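Local coordinates for protein amoebiasin-2 (PDB 3M86) that inhibits cysteine proteases of Entamoeba histolytica by blocking their substrate-binding site with a wedge of three loops, at residues A[12-17]-A[102-107]; A[26-31]-A[84-89]; A[32-37]-A[68-73]; A[42-47]-A[74-79]. One frame throughout, in Å; residues are numbered along the deposited sequence.

Interaction 1. Residues A[12-17]-A[102-107]; sequences KEDHAT and RSLTYS
The backbone of 12-17 folds into a type II turn from Glu13 to Ala16 beside strand 102-107, then falls into parallel register with it, Thr17 pairing with Ser107 at a CA-CA distance of 4.6 Å. Thr105 is held at both of its polar backbone atoms. Its N-H meets Asp14 OD2 at 2.9 Å, nearly in line with the carboxylate C-O bond, and its O accepts His15 N at 2.7 Å. Further along, Ser107 N donates to Ala16 O at 3.0 Å. Asp14 suits its place because CG turns away from its own backbone N (chi1 -170°), sending the short carboxylate across to the strand; Asp14 CB lies 3.9 Å from Leu104 CD2. The His15 ring lies with one face over Asp14 OD2, and its ND1 approaches Thr105 CB. Tyr106 presents a ring edge to the turn, CE1 standing 3.3 Å from Glu13 O, while its hydroxyl is hydrogen-bonded to Thr10 O. Water adds further links: one molecule, 2.6 Å from Asp14 OD1, bridges to Ser103 O, and another joins Ala16 O to Ser107 OG. A carboxylate thus stands in where a backbone carbonyl would serve a neighbouring strand. With a peptide N-H and several waters around it, Asp14 is probably ionised, and the turn is tied to the strand before regular pairing begins.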
loop_
_atom_site.group_PDB
_atom_site.type_symbol
_atom_site.label_atom_id
_atom_site.label_comp_id
_atom_site.label_asym_id
_atom_site.label_seq_id
_atom_site.Cartn_x
_atom_site.Cartn_y
_atom_site.Cartn_z
ATOM N N LYS A 12 5.519 7.059 -5.237
ATOM C CA LYS A 12 6.822 7.684 -5.443
ATOM C C LYS A 12 7.969 6.934 -4.766
ATOM O O LYS A 12 9.139 7.144 -5.118
ATOM C CB LYS A 12 6.775 9.150 -5.023
ATOM C CG LYS A 12 5.746 9.950 -5.832
ATOM C CD LYS A 12 5.957 11.450 -5.708
ATOM C CE LYS A 12 7.274 11.860 -6.327
ATOM N NZ LYS A 12 7.497 13.324 -6.219
ATOM N N GLU A 13 7.638 6.070 -3.808
ATOM C CA GLU A 13 8.634 5.303 -3.049
ATOM C C GLU A 13 8.860 3.898 -3.598
ATOM O O GLU A 13 9.428 3.045 -2.935
ATOM C CB GLU A 13 8.257 5.237 -1.565
ATOM C CG GLU A 13 8.499 6.538 -0.825
ATOM C CD GLU A 13 7.549 7.639 -1.249
ATOM O OE1 GLU A 13 6.320 7.422 -1.181
ATOM O OE2 GLU A 13 8.024 8.729 -1.636
ATOM N N ASP A 14 8.421 3.664 -4.829
ATOM C CA ASP A 14 8.699 2.396 -5.495
ATOM C C ASP A 14 10.185 2.049 -5.355
ATOM O O ASP A 14 11.053 2.885 -5.596
ATOM C CB ASP A 14 8.332 2.500 -6.974
ATOM C CG ASP A 14 8.356 1.161 -7.683
ATOM O OD1 ASP A 14 8.450 1.144 -8.932
ATOM O OD2 ASP A 14 8.287 0.127 -6.999
ATOM N N HIS A 15 10.448 0.806 -4.962
ATOM C CA HIS A 15 11.803 0.269 -4.794
ATOM C C HIS A 15 12.556 0.778 -3.564
ATOM O O HIS A 15 13.748 0.495 -3.402
ATOM C CB HIS A 15 12.647 0.461 -6.064
ATOM C CG HIS A 15 12.107 -0.267 -7.253
ATOM N ND1 HIS A 15 11.923 -1.633 -7.266
ATOM C CD2 HIS A 15 11.706 0.179 -8.468
ATOM C CE1 HIS A 15 11.427 -1.997 -8.435
ATOM N NE2 HIS A 15 11.288 -0.917 -9.183
ATOM N N ALA A 16 11.869 1.518 -2.698
ATOM C CA ALA A 16 12.483 2.008 -1.466
ATOM C C ALA A 16 12.756 0.865 -0.504
ATOM O O ALA A 16 12.083 -0.166 -0.553
ATOM C CB ALA A 16 11.587 3.032 -0.793
ATOM N N THR A 17 13.756 1.053 0.356
ATOM C CA THR A 17 13.945 0.183 1.516
ATOM C C THR A 17 13.686 0.984 2.780
ATOM O O THR A 17 14.267 2.054 2.985
ATOM C CB THR A 17 15.349 -0.426 1.578
ATOM O OG1 THR A 17 15.545 -1.292 0.455
ATOM C CG2 THR A 17 15.514 -1.238 2.869
ATOM N N ARG A 102 0.630 -1.008 -13.411
ATOM C CA ARG A 102 1.696 -0.428 -12.626
ATOM C C ARG A 102 1.998 -1.404 -11.505
ATOM O O ARG A 102 1.089 -2.043 -10.971
ATOM C CB ARG A 102 1.240 0.926 -12.066
ATOM C CG ARG A 102 2.312 1.743 -11.362
ATOM C CD ARG A 102 3.489 2.066 -12.289
ATOM N NE ARG A 102 3.073 2.675 -13.553
ATOM C CZ ARG A 102 3.037 3.986 -13.783
ATOM N NH1 ARG A 102 3.390 4.839 -12.830
ATOM N NH2 ARG A 102 2.650 4.447 -14.968
ATOM N N SER A 103 3.273 -1.545 -11.166
ATOM C CA SER A 103 3.670 -2.392 -10.056
ATOM C C SER A 103 4.501 -1.569 -9.095
ATOM O O SER A 103 5.227 -0.669 -9.512
ATOM C CB SER A 103 4.484 -3.590 -10.559
ATOM O OG SER A 103 3.706 -4.390 -11.433
ATOM N N LEU A 104 4.386 -1.870 -7.806
ATOM C CA LEU A 104 5.210 -1.218 -6.797
ATOM C C LEU A 104 5.867 -2.291 -5.942
ATOM O O LEU A 104 5.266 -3.331 -5.676
ATOM C CB LEU A 104 4.367 -0.305 -5.912
ATOM C CG LEU A 104 3.585 0.814 -6.605
ATOM C CD1 LEU A 104 2.587 1.439 -5.625
ATOM C CD2 LEU A 104 4.519 1.875 -7.193
ATOM N N THR A 105 7.104 -2.040 -5.531
ATOM C CA THR A 105 7.822 -2.964 -4.667
ATOM C C THR A 105 8.457 -2.179 -3.531
ATOM O O THR A 105 9.076 -1.139 -3.757
ATOM C CB THR A 105 8.928 -3.717 -5.440
ATOM O OG1 THR A 105 8.350 -4.406 -6.560
ATOM C CG2 THR A 105 9.613 -4.724 -4.534
ATOM N N TYR A 106 8.286 -2.660 -2.305
ATOM C CA TYR A 106 8.953 -2.055 -1.165
ATOM C C TYR A 106 9.677 -3.134 -0.348
ATOM O O TYR A 106 9.166 -4.230 -0.165
ATOM C CB TYR A 106 7.960 -1.360 -0.237
ATOM C CG TYR A 106 6.988 -0.396 -0.873
ATOM C CD1 TYR A 106 7.422 0.792 -1.449
ATOM C CD2 TYR A 106 5.626 -0.650 -0.836
ATOM C CE1 TYR A 106 6.516 1.691 -2.006
ATOM C CE2 TYR A 106 4.718 0.239 -1.393
ATOM C CZ TYR A 106 5.167 1.401 -1.962
ATOM O OH TYR A 106 4.265 2.285 -2.493
ATOM N N SER A 107 10.862 -2.807 0.147
ATOM C CA SER A 107 11.590 -3.688 1.042
ATOM C C SER A 107 11.480 -3.107 2.441
ATOM O O SER A 107 11.773 -1.934 2.655
ATOM C CB SER A 107 13.057 -3.766 0.626
ATOM O OG SER A 107 13.173 -4.279 -0.685
HETATM O O HOH W 1 8.016 -2.459 -8.688
HETATM O O HOH W 2 8.009 -0.643 -10.834
HETATM O O HOH W 3 6.599 2.262 -10.252
HETATM O O HOH W 4 12.495 -2.577 -2.625
#

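Interaction 2. Residues A[26-31]-A[84-89]; sequences IKIQLR and TTIKLG
Leu30 O probably accepts a hydrogen bond from Arg72 N, 2.7 Å away, within its own sheet, while the Leu30 side chain turns across to Leu88. Between Ile26, Ile28 and Leu30 on one side and Ile86 and Leu88 on the other there is no polar bond. The two strands run nearly the same way, 16° apart, with axes 11.1 Å from each other, so side chains alone fill the space between. Ile28 carries the middle. Its CG1 branch lies beside its backbone N and continues extended (chi2 164°), which delivers CD1 to Ile86 CG2 at 4.1 Å and to Leu88 CD2 at 4.3 Å. The Ile28 and Ile86 side chains slide past one another in opposite directions rather than meeting end on. On one flank Leu30 CD1 reaches the branch point of Leu88, 4.1 Å from CG; on the other, Ile26 and Ile86 touch through their CD1 methyls at 4.3 Å. Branched aliphatic residues suit these buried places, while Lys27, Gln29 and Arg31 alternate with them and point out of the other surface of the sheet. Trp40 and Ile42 extend the apolar layer beside Leu88, and Phe49 does so beside Ile26 and Ile86. This is the face-to-face packing of a beta-sandwich core, here the immunoglobulin-like fold of the chagasin family.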
loop_
_atom_site.group_PDB
_atom_site.type_symbol
_atom_site.label_atom_id
_atom_site.label_comp_id
_atom_site.label_asym_id
_atom_site.label_seq_id
_atom_site.Cartn_x
_atom_site.Cartn_y
_atom_site.Cartn_z
ATOM N N ILE A 26 3.114 0.748 8.970
ATOM C CA ILE A 26 3.287 1.175 7.583
ATOM C C ILE A 26 1.931 1.560 7.032
ATOM O O ILE A 26 0.960 0.827 7.206
ATOM C CB ILE A 26 3.866 0.050 6.732
ATOM C CG1 ILE A 26 5.290 -0.263 7.183
ATOM C CG2 ILE A 26 3.860 0.430 5.233
ATOM C CD1 ILE A 26 5.815 -1.556 6.645
ATOM N N LYS A 27 1.865 2.729 6.402
ATOM C CA LYS A 27 0.637 3.166 5.730
ATOM C C LYS A 27 0.949 3.411 4.271
ATOM O O LYS A 27 1.643 4.362 3.936
ATOM C CB LYS A 27 0.054 4.445 6.357
ATOM C CG LYS A 27 -0.622 4.284 7.720
ATOM C CD LYS A 27 -1.454 5.536 8.058
ATOM C CE LYS A 27 -2.028 5.469 9.467
ATOM N NZ LYS A 27 -2.749 6.719 9.851
ATOM N N ILE A 28 0.434 2.537 3.411
ATOM C CA ILE A 28 0.606 2.659 1.972
ATOM C C ILE A 28 -0.597 3.439 1.467
ATOM O O ILE A 28 -1.738 3.009 1.646
ATOM C CB ILE A 28 0.655 1.277 1.329
ATOM C CG1 ILE A 28 1.861 0.504 1.890
ATOM C CG2 ILE A 28 0.726 1.390 -0.206
ATOM C CD1 ILE A 28 1.814 -0.987 1.626
ATOM N N GLN A 29 -0.337 4.585 0.853
ATOM C CA GLN A 29 -1.393 5.492 0.418
ATOM C C GLN A 29 -1.229 5.729 -1.076
ATOM O O GLN A 29 -0.242 6.329 -1.506
ATOM C CB GLN A 29 -1.304 6.815 1.183
ATOM C CG GLN A 29 -1.632 6.650 2.669
ATOM C CD GLN A 29 -1.704 7.977 3.413
ATOM O OE1 GLN A 29 -1.225 9.002 2.930
ATOM N NE2 GLN A 29 -2.303 7.956 4.600
ATOM N N LEU A 30 -2.183 5.214 -1.848
ATOM C CA LEU A 30 -2.077 5.197 -3.305
ATOM C C LEU A 30 -3.331 5.789 -3.911
ATOM O O LEU A 30 -4.405 5.709 -3.329
ATOM C CB LEU A 30 -1.927 3.751 -3.800
ATOM C CG LEU A 30 -0.788 2.961 -3.148
ATOM C CD1 LEU A 30 -0.839 1.509 -3.612
ATOM C CD2 LEU A 30 0.563 3.596 -3.480
ATOM N N ARG A 31 -3.211 6.370 -5.098
ATOM C CA ARG A 31 -4.409 6.809 -5.799
ATOM C C ARG A 31 -4.961 5.661 -6.640
ATOM O O ARG A 31 -4.233 4.792 -7.119
ATOM C CB ARG A 31 -4.160 8.046 -6.675
ATOM C CG ARG A 31 -3.747 9.321 -5.908
ATOM C CD ARG A 31 -4.505 9.524 -4.601
ATOM N NE ARG A 31 -4.244 10.837 -4.000
ATOM C CZ ARG A 31 -3.420 11.065 -2.976
ATOM N NH1 ARG A 31 -2.747 10.073 -2.400
ATOM N NH2 ARG A 31 -3.277 12.301 -2.518
ATOM N N THR A 84 11.297 -8.199 4.892
ATOM C CA THR A 84 10.145 -8.487 4.052
ATOM C C THR A 84 10.197 -7.749 2.731
ATOM O O THR A 84 10.928 -6.770 2.566
ATOM C CB THR A 84 8.835 -8.016 4.720
ATOM O OG1 THR A 84 8.818 -6.581 4.771
ATOM C CG2 THR A 84 8.703 -8.568 6.115
ATOM N N THR A 85 9.399 -8.234 1.790
ATOM C CA THR A 85 9.128 -7.511 0.564
ATOM C C THR A 85 7.622 -7.377 0.452
ATOM O O THR A 85 6.897 -8.347 0.670
ATOM C CB THR A 85 9.616 -8.288 -0.654
ATOM O OG1 THR A 85 11.016 -8.555 -0.514
ATOM C CG2 THR A 85 9.370 -7.482 -1.921
ATOM N N ILE A 86 7.161 -6.181 0.104
ATOM C CA ILE A 86 5.743 -5.929 -0.140
ATOM C C ILE A 86 5.622 -5.578 -1.621
ATOM O O ILE A 86 6.364 -4.727 -2.115
ATOM C CB ILE A 86 5.225 -4.747 0.708
ATOM C CG1 ILE A 86 5.404 -5.017 2.206
ATOM C CG2 ILE A 86 3.739 -4.432 0.383
ATOM C CD1 ILE A 86 5.185 -3.774 3.070
ATOM N N LYS A 87 4.722 -6.249 -2.332
ATOM C CA LYS A 87 4.509 -5.946 -3.746
ATOM C C LYS A 87 3.060 -5.557 -3.996
ATOM O O LYS A 87 2.144 -6.182 -3.461
ATOM C CB LYS A 87 4.859 -7.152 -4.615
ATOM C CG LYS A 87 6.342 -7.490 -4.680
ATOM C CD LYS A 87 6.570 -8.761 -5.489
ATOM C CE LYS A 87 8.045 -9.134 -5.541
ATOM N NZ LYS A 87 8.269 -10.423 -6.260
ATOM N N LEU A 88 2.855 -4.517 -4.799
ATOM C CA LEU A 88 1.497 -4.102 -5.174
ATOM C C LEU A 88 1.379 -4.114 -6.691
ATOM O O LEU A 88 2.323 -3.758 -7.395
ATOM C CB LEU A 88 1.211 -2.672 -4.713
ATOM C CG LEU A 88 1.096 -2.122 -3.281
ATOM C CD1 LEU A 88 -0.232 -2.456 -2.604
ATOM C CD2 LEU A 88 2.291 -2.462 -2.415
ATOM N N GLY A 89 0.215 -4.501 -7.191
ATOM C CA GLY A 89 -0.057 -4.408 -8.614
ATOM C C GLY A 89 -1.398 -3.740 -8.820
ATOM O O GLY A 89 -2.343 -4.015 -8.093
#

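Interaction 3. Residues A[32-37]-A[68-73]; sequences TNPSTG and FPSIRE
Two first torsions bring Asn33 and Phe68 together: with CG opposite the backbone N in each (chi1 180° and 158°), both side chains leave their loops so that the amide stands at the edge of the ring. Asn33 CG lies in the ring plane, 3.6 Å from Phe68 CE1, and the two flat groups are turned 73° against each other. The other role of the Asn33 amide is inside its own loop, where OD1 accepts Ser35 OG at 2.7 Å from a direction tilted out of the carbonyl plane. Asn33 O is gripped twice by Thr36, through OG1 at 2.6 Å and more loosely through N, and this closes the short 3-10 turn 34-36. Asparagine, serine and threonine therefore brace the protease-binding BC loop from within. Glycine suits position 37, where phi is positive and a side chain would press on the carbonyl O of Thr36.

At the base, Thr32 and Ser70 form an antiparallel hydrogen-bonded pair. Ser70 N donates to Thr32 O at 2.8 Å, and Thr32 N to Ser70 O at 2.9 Å. Pro69, which follows a cis peptide bond, sets CB 3.6 Å from Thr32 O. Ser70 OG touches Pro34 CD at 3.6 Å, a fit its small side chain permits, and Thr32 CG2 rests on Arg72 CB at 4.1 Å. The pair thus joins strands 25-32 and 70-78 where the BC and DE loops depart; Ile56 of strand 49-58 touches Thr32, Pro34 and Ser70, while Tyr90 of strand 82-91 packs on Thr32 and its OH is hydrogen-bonded to Asn33 N.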
loop_
_atom_site.group_PDB
_atom_site.type_symbol
_atom_site.label_atom_id
_atom_site.label_comp_id
_atom_site.label_asym_id
_atom_site.label_seq_id
_atom_site.Cartn_x
_atom_site.Cartn_y
_atom_site.Cartn_z
ATOM N N THR A 32 -6.266 5.682 -6.832
ATOM C CA THR A 32 -6.938 4.598 -7.527
ATOM C C THR A 32 -8.208 5.127 -8.179
ATOM O O THR A 32 -8.721 6.172 -7.783
ATOM C CB THR A 32 -7.227 3.419 -6.551
ATOM O OG1 THR A 32 -7.832 2.341 -7.268
ATOM C CG2 THR A 32 -8.163 3.860 -5.428
ATOM N N ASN A 33 -8.688 4.438 -9.213
ATOM C CA ASN A 33 -9.908 4.856 -9.919
ATOM C C ASN A 33 -10.848 3.687 -10.073
ATOM O O ASN A 33 -10.844 3.009 -11.094
ATOM C CB ASN A 33 -9.550 5.395 -11.299
ATOM C CG ASN A 33 -10.760 5.841 -12.082
ATOM O OD1 ASN A 33 -11.865 5.922 -11.547
ATOM N ND2 ASN A 33 -10.559 6.134 -13.368
ATOM N N PRO A 34 -11.670 3.448 -9.044
ATOM C CA PRO A 34 -12.527 2.258 -8.988
ATOM C C PRO A 34 -13.527 2.196 -10.131
ATOM O O PRO A 34 -13.984 1.108 -10.475
ATOM C CB PRO A 34 -13.286 2.428 -7.663
ATOM C CG PRO A 34 -12.534 3.407 -6.882
ATOM C CD PRO A 34 -11.796 4.292 -7.845
ATOM N N SER A 35 -13.865 3.344 -10.704
ATOM C CA SER A 35 -14.867 3.395 -11.774
ATOM C C SER A 35 -14.407 2.654 -13.035
ATOM O O SER A 35 -15.204 2.397 -13.946
ATOM C CB SER A 35 -15.224 4.850 -12.102
ATOM O OG SER A 35 -14.212 5.498 -12.853
ATOM N N THR A 36 -13.123 2.305 -13.071
ATOM C CA THR A 36 -12.515 1.635 -14.218
ATOM C C THR A 36 -12.385 0.131 -14.022
ATOM O O THR A 36 -11.991 -0.596 -14.933
ATOM C CB THR A 36 -11.107 2.190 -14.482
ATOM O OG1 THR A 36 -10.257 1.898 -13.360
ATOM C CG2 THR A 36 -11.162 3.676 -14.680
ATOM N N GLY A 37 -12.697 -0.342 -12.826
ATOM C CA GLY A 37 -12.549 -1.755 -12.546
ATOM C C GLY A 37 -11.167 -2.147 -12.065
ATOM O O GLY A 37 -10.961 -3.302 -11.688
ATOM N N PHE A 68 -13.174 12.024 -7.799
ATOM C CA PHE A 68 -12.127 11.288 -8.496
ATOM C C PHE A 68 -10.830 12.083 -8.372
ATOM O O PHE A 68 -10.854 13.315 -8.443
ATOM C CB PHE A 68 -12.507 11.124 -9.973
ATOM C CG PHE A 68 -11.333 10.856 -10.879
ATOM C CD1 PHE A 68 -10.967 9.557 -11.201
ATOM C CD2 PHE A 68 -10.594 11.906 -11.406
ATOM C CE1 PHE A 68 -9.884 9.307 -12.031
ATOM C CE2 PHE A 68 -9.513 11.662 -12.230
ATOM C CZ PHE A 68 -9.158 10.361 -12.547
ATOM N N PRO A 69 -9.696 11.392 -8.160
ATOM C CA PRO A 69 -9.619 9.938 -7.992
ATOM C C PRO A 69 -9.995 9.536 -6.577
ATOM O O PRO A 69 -10.494 10.337 -5.783
ATOM C CB PRO A 69 -8.137 9.652 -8.211
ATOM C CG PRO A 69 -7.462 10.864 -7.683
ATOM C CD PRO A 69 -8.377 12.028 -8.012
ATOM N N SER A 70 -9.740 8.281 -6.262
ATOM C CA SER A 70 -9.950 7.814 -4.905
ATOM C C SER A 70 -8.591 7.516 -4.298
ATOM O O SER A 70 -7.564 7.494 -5.000
ATOM C CB SER A 70 -10.844 6.580 -4.892
ATOM O OG SER A 70 -12.120 6.901 -5.435
ATOM N N ILE A 71 -8.593 7.298 -2.993
ATOM C CA ILE A 71 -7.387 6.960 -2.268
ATOM C C ILE A 71 -7.531 5.589 -1.649
ATOM O O ILE A 71 -8.518 5.314 -0.959
ATOM C CB ILE A 71 -7.115 7.980 -1.153
ATOM C CG1 ILE A 71 -6.945 9.375 -1.766
ATOM C CG2 ILE A 71 -5.897 7.568 -0.347
ATOM C CD1 ILE A 71 -6.661 10.450 -0.738
ATOM N N ARG A 72 -6.539 4.737 -1.896
ATOM C CA ARG A 72 -6.445 3.429 -1.244
ATOM C C ARG A 72 -5.414 3.519 -0.143
ATOM O O ARG A 72 -4.302 3.973 -0.371
ATOM C CB ARG A 72 -6.014 2.373 -2.254
ATOM C CG ARG A 72 -5.814 0.986 -1.658
ATOM C CD ARG A 72 -7.136 0.311 -1.342
ATOM N NE ARG A 72 -6.966 -1.056 -0.821
ATOM C CZ ARG A 72 -6.759 -2.134 -1.577
ATOM N NH1 ARG A 72 -6.694 -2.026 -2.906
ATOM N NH2 ARG A 72 -6.617 -3.330 -1.004
ATOM N N GLU A 73 -5.776 3.110 1.062
ATOM C CA GLU A 73 -4.824 3.177 2.146
ATOM C C GLU A 73 -4.796 1.833 2.835
ATOM O O GLU A 73 -5.823 1.344 3.304
ATOM C CB GLU A 73 -5.192 4.261 3.151
ATOM C CG GLU A 73 -4.212 4.259 4.303
ATOM C CD GLU A 73 -4.667 5.092 5.468
ATOM O OE1 GLU A 73 -5.555 4.632 6.220
ATOM O OE2 GLU A 73 -4.127 6.203 5.637
#

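Interaction 4. Residues A[42-47]-A[74-79]; sequences IEYPTD and IQLKPL
Across the interior of the beta-sandwich, Ile42 and Tyr44 from one sheet's outermost strand and the chain beyond it meet Ile74 and Leu76 from an inner strand of the other. The two segments run almost parallel, with end-to-end directions 11° apart. Ile42 and Ile74 reach toward each other tip to tip, Ile42 CD1 coming to 4.1 Å from Ile74 CG2. The same CD1 also meets Leu76 CD1, at 4.2 Å, so a single methyl is shared between two successive inward residues of strand 70-78. The extended Ile42 chain, with CG1 opposite the backbone N (chi1 -172°), is what carries that methyl so far. Tyr44 takes the crowded position between its backbone N and carbonyl carbon (chi1 63°), which lays its ring over Leu76. Leu76 CD2 then sits 4.2 Å from the ring centroid, only 10° off the normal: a CH-pi contact over the face. Phe49 and Leu51 of strand 49-58 also touch the ring. Further along, where both chains have left their strands, Leu79 lies against the backbone of 46-47, its CD1 3.8 Å from Thr46 O and its CB 3.9 Å from Asp47 O. With no hydrogen bond across it, the contact depends on dispersion and on shielding apolar surface from water. Branched aliphatics fill the inner part, and the flat tyrosine ring covers a methyl of Leu76.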
loop_
_atom_site.group_PDB
_atom_site.type_symbol
_atom_site.label_atom_id
_atom_site.label_comp_id
_atom_site.label_asym_id
_atom_site.label_seq_id
_atom_site.Cartn_x
_atom_site.Cartn_y
_atom_site.Cartn_z
ATOM N N ILE A 42 -2.335 -6.331 -3.059
ATOM C CA ILE A 42 -1.107 -6.369 -2.272
ATOM C C ILE A 42 -0.665 -7.792 -1.935
ATOM O O ILE A 42 -1.484 -8.667 -1.622
ATOM C CB ILE A 42 -1.246 -5.531 -0.985
ATOM C CG1 ILE A 42 0.098 -5.404 -0.274
ATOM C CG2 ILE A 42 -2.310 -6.133 -0.050
ATOM C CD1 ILE A 42 0.089 -4.428 0.884
ATOM N N GLU A 43 0.639 -8.021 -2.036
ATOM C CA GLU A 43 1.237 -9.280 -1.630
ATOM C C GLU A 43 2.239 -8.961 -0.543
ATOM O O GLU A 43 3.146 -8.147 -0.733
ATOM C CB GLU A 43 1.928 -9.972 -2.807
ATOM N N TYR A 44 2.061 -9.579 0.614
ATOM C CA TYR A 44 2.996 -9.392 1.710
ATOM C C TYR A 44 3.035 -10.671 2.528
ATOM O O TYR A 44 2.134 -11.516 2.428
ATOM C CB TYR A 44 2.585 -8.200 2.584
ATOM C CG TYR A 44 1.257 -8.376 3.274
ATOM C CD1 TYR A 44 1.183 -8.948 4.533
ATOM C CD2 TYR A 44 0.078 -7.987 2.662
ATOM C CE1 TYR A 44 -0.024 -9.117 5.170
ATOM C CE2 TYR A 44 -1.142 -8.157 3.292
ATOM C CZ TYR A 44 -1.184 -8.721 4.548
ATOM O OH TYR A 44 -2.389 -8.896 5.185
ATOM N N PRO A 45 4.100 -10.845 3.317
ATOM C CA PRO A 45 4.223 -12.044 4.150
ATOM C C PRO A 45 3.249 -11.977 5.320
ATOM O O PRO A 45 3.401 -11.112 6.190
ATOM C CB PRO A 45 5.671 -11.977 4.640
ATOM C CG PRO A 45 6.013 -10.514 4.615
ATOM C CD PRO A 45 5.251 -9.932 3.457
ATOM N N THR A 46 2.258 -12.866 5.334
ATOM C CA THR A 46 1.225 -12.833 6.366
ATOM C C THR A 46 1.728 -13.356 7.705
ATOM O O THR A 46 1.075 -13.173 8.730
ATOM C CB THR A 46 -0.019 -13.628 5.957
ATOM O OG1 THR A 46 0.358 -14.973 5.694
ATOM C CG2 THR A 46 -0.643 -13.019 4.699
ATOM N N ASP A 47 2.881 -14.014 7.707
ATOM C CA ASP A 47 3.465 -14.411 8.976
ATOM C C ASP A 47 4.172 -13.217 9.627
ATOM O O ASP A 47 4.440 -13.243 10.821
ATOM C CB ASP A 47 4.431 -15.588 8.810
ATOM C CG ASP A 47 5.699 -15.206 8.071
ATOM O OD1 ASP A 47 6.717 -15.913 8.238
ATOM O OD2 ASP A 47 5.685 -14.206 7.325
ATOM N N ILE A 74 -3.614 1.231 2.872
ATOM C CA ILE A 74 -3.443 -0.079 3.481
ATOM C C ILE A 74 -2.468 0.093 4.630
ATOM O O ILE A 74 -1.353 0.568 4.433
ATOM C CB ILE A 74 -2.854 -1.092 2.487
ATOM C CG1 ILE A 74 -3.801 -1.270 1.294
ATOM C CG2 ILE A 74 -2.622 -2.425 3.179
ATOM C CD1 ILE A 74 -3.147 -1.883 0.070
ATOM N N GLN A 75 -2.897 -0.264 5.833
ATOM C CA GLN A 75 -2.022 -0.131 6.990
ATOM C C GLN A 75 -1.571 -1.498 7.465
ATOM O O GLN A 75 -2.402 -2.396 7.662
ATOM C CB GLN A 75 -2.732 0.595 8.123
ATOM C CG GLN A 75 -3.262 1.959 7.745
ATOM C CD GLN A 75 -3.892 2.649 8.939
ATOM O OE1 GLN A 75 -3.521 2.386 10.085
ATOM N NE2 GLN A 75 -4.850 3.520 8.683
ATOM N N LEU A 76 -0.260 -1.658 7.652
ATOM C CA LEU A 76 0.303 -2.939 8.073
ATOM C C LEU A 76 1.056 -2.803 9.384
ATOM O O LEU A 76 1.837 -1.864 9.572
ATOM C CB LEU A 76 1.294 -3.466 7.035
ATOM C CG LEU A 76 0.729 -3.700 5.636
ATOM C CD1 LEU A 76 1.862 -4.037 4.673
ATOM C CD2 LEU A 76 -0.296 -4.818 5.706
ATOM N N LYS A 77 0.825 -3.744 10.280
ATOM C CA LYS A 77 1.502 -3.707 11.566
ATOM C C LYS A 77 2.384 -4.935 11.672
ATOM O O LYS A 77 1.927 -6.040 11.441
ATOM C CB LYS A 77 0.471 -3.720 12.694
ATOM C CG LYS A 77 1.094 -3.624 14.085
ATOM C CD LYS A 77 0.020 -3.542 15.160
ATOM C CE LYS A 77 0.637 -3.465 16.549
ATOM N NZ LYS A 77 -0.403 -3.338 17.609
ATOM N N PRO A 78 3.656 -4.757 12.033
ATOM C CA PRO A 78 4.510 -5.944 12.167
ATOM C C PRO A 78 3.982 -6.956 13.187
ATOM O O PRO A 78 3.542 -6.580 14.277
ATOM C CB PRO A 78 5.829 -5.364 12.690
ATOM C CG PRO A 78 5.834 -3.963 12.221
ATOM C CD PRO A 78 4.401 -3.502 12.248
ATOM N N LEU A 79 4.018 -8.234 12.813
ATOM C CA LEU A 79 3.745 -9.316 13.752
ATOM C C LEU A 79 5.038 -9.873 14.313
ATOM O O LEU A 79 5.068 -10.381 15.441
ATOM C CB LEU A 79 2.972 -10.441 13.056
ATOM C CG LEU A 79 1.501 -10.115 12.805
ATOM C CD1 LEU A 79 0.867 -11.163 11.895
ATOM C CD2 LEU A 79 0.761 -10.023 14.128
#

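Overall arrangement
Interaction 2 is the middle of the sandwich, its centre about 3 Å from that of the chain, and the others are arranged about it. Interaction 1 lies about 7 Å away between centres and shares a sheet with it; Leu104 CD1 packs on Leu30 CD2 at 3.7 Å. Interaction 4, about 9 Å away between centres, continues the same apolar layer, Ile42 touching Ile28, Ile86 and Leu88. Interaction 3 lies about 15 Å from interaction 2 between centres and connects through Gln29 NE2, 2.7 Å from Glu73 OE2. Interactions 3 and 4 share strand 70-78 but lie about 21 Å apart between centres. Only interaction 3 joins the BC and DE loops directly; segment 102-107 begins with Arg102, the last FG-loop residue.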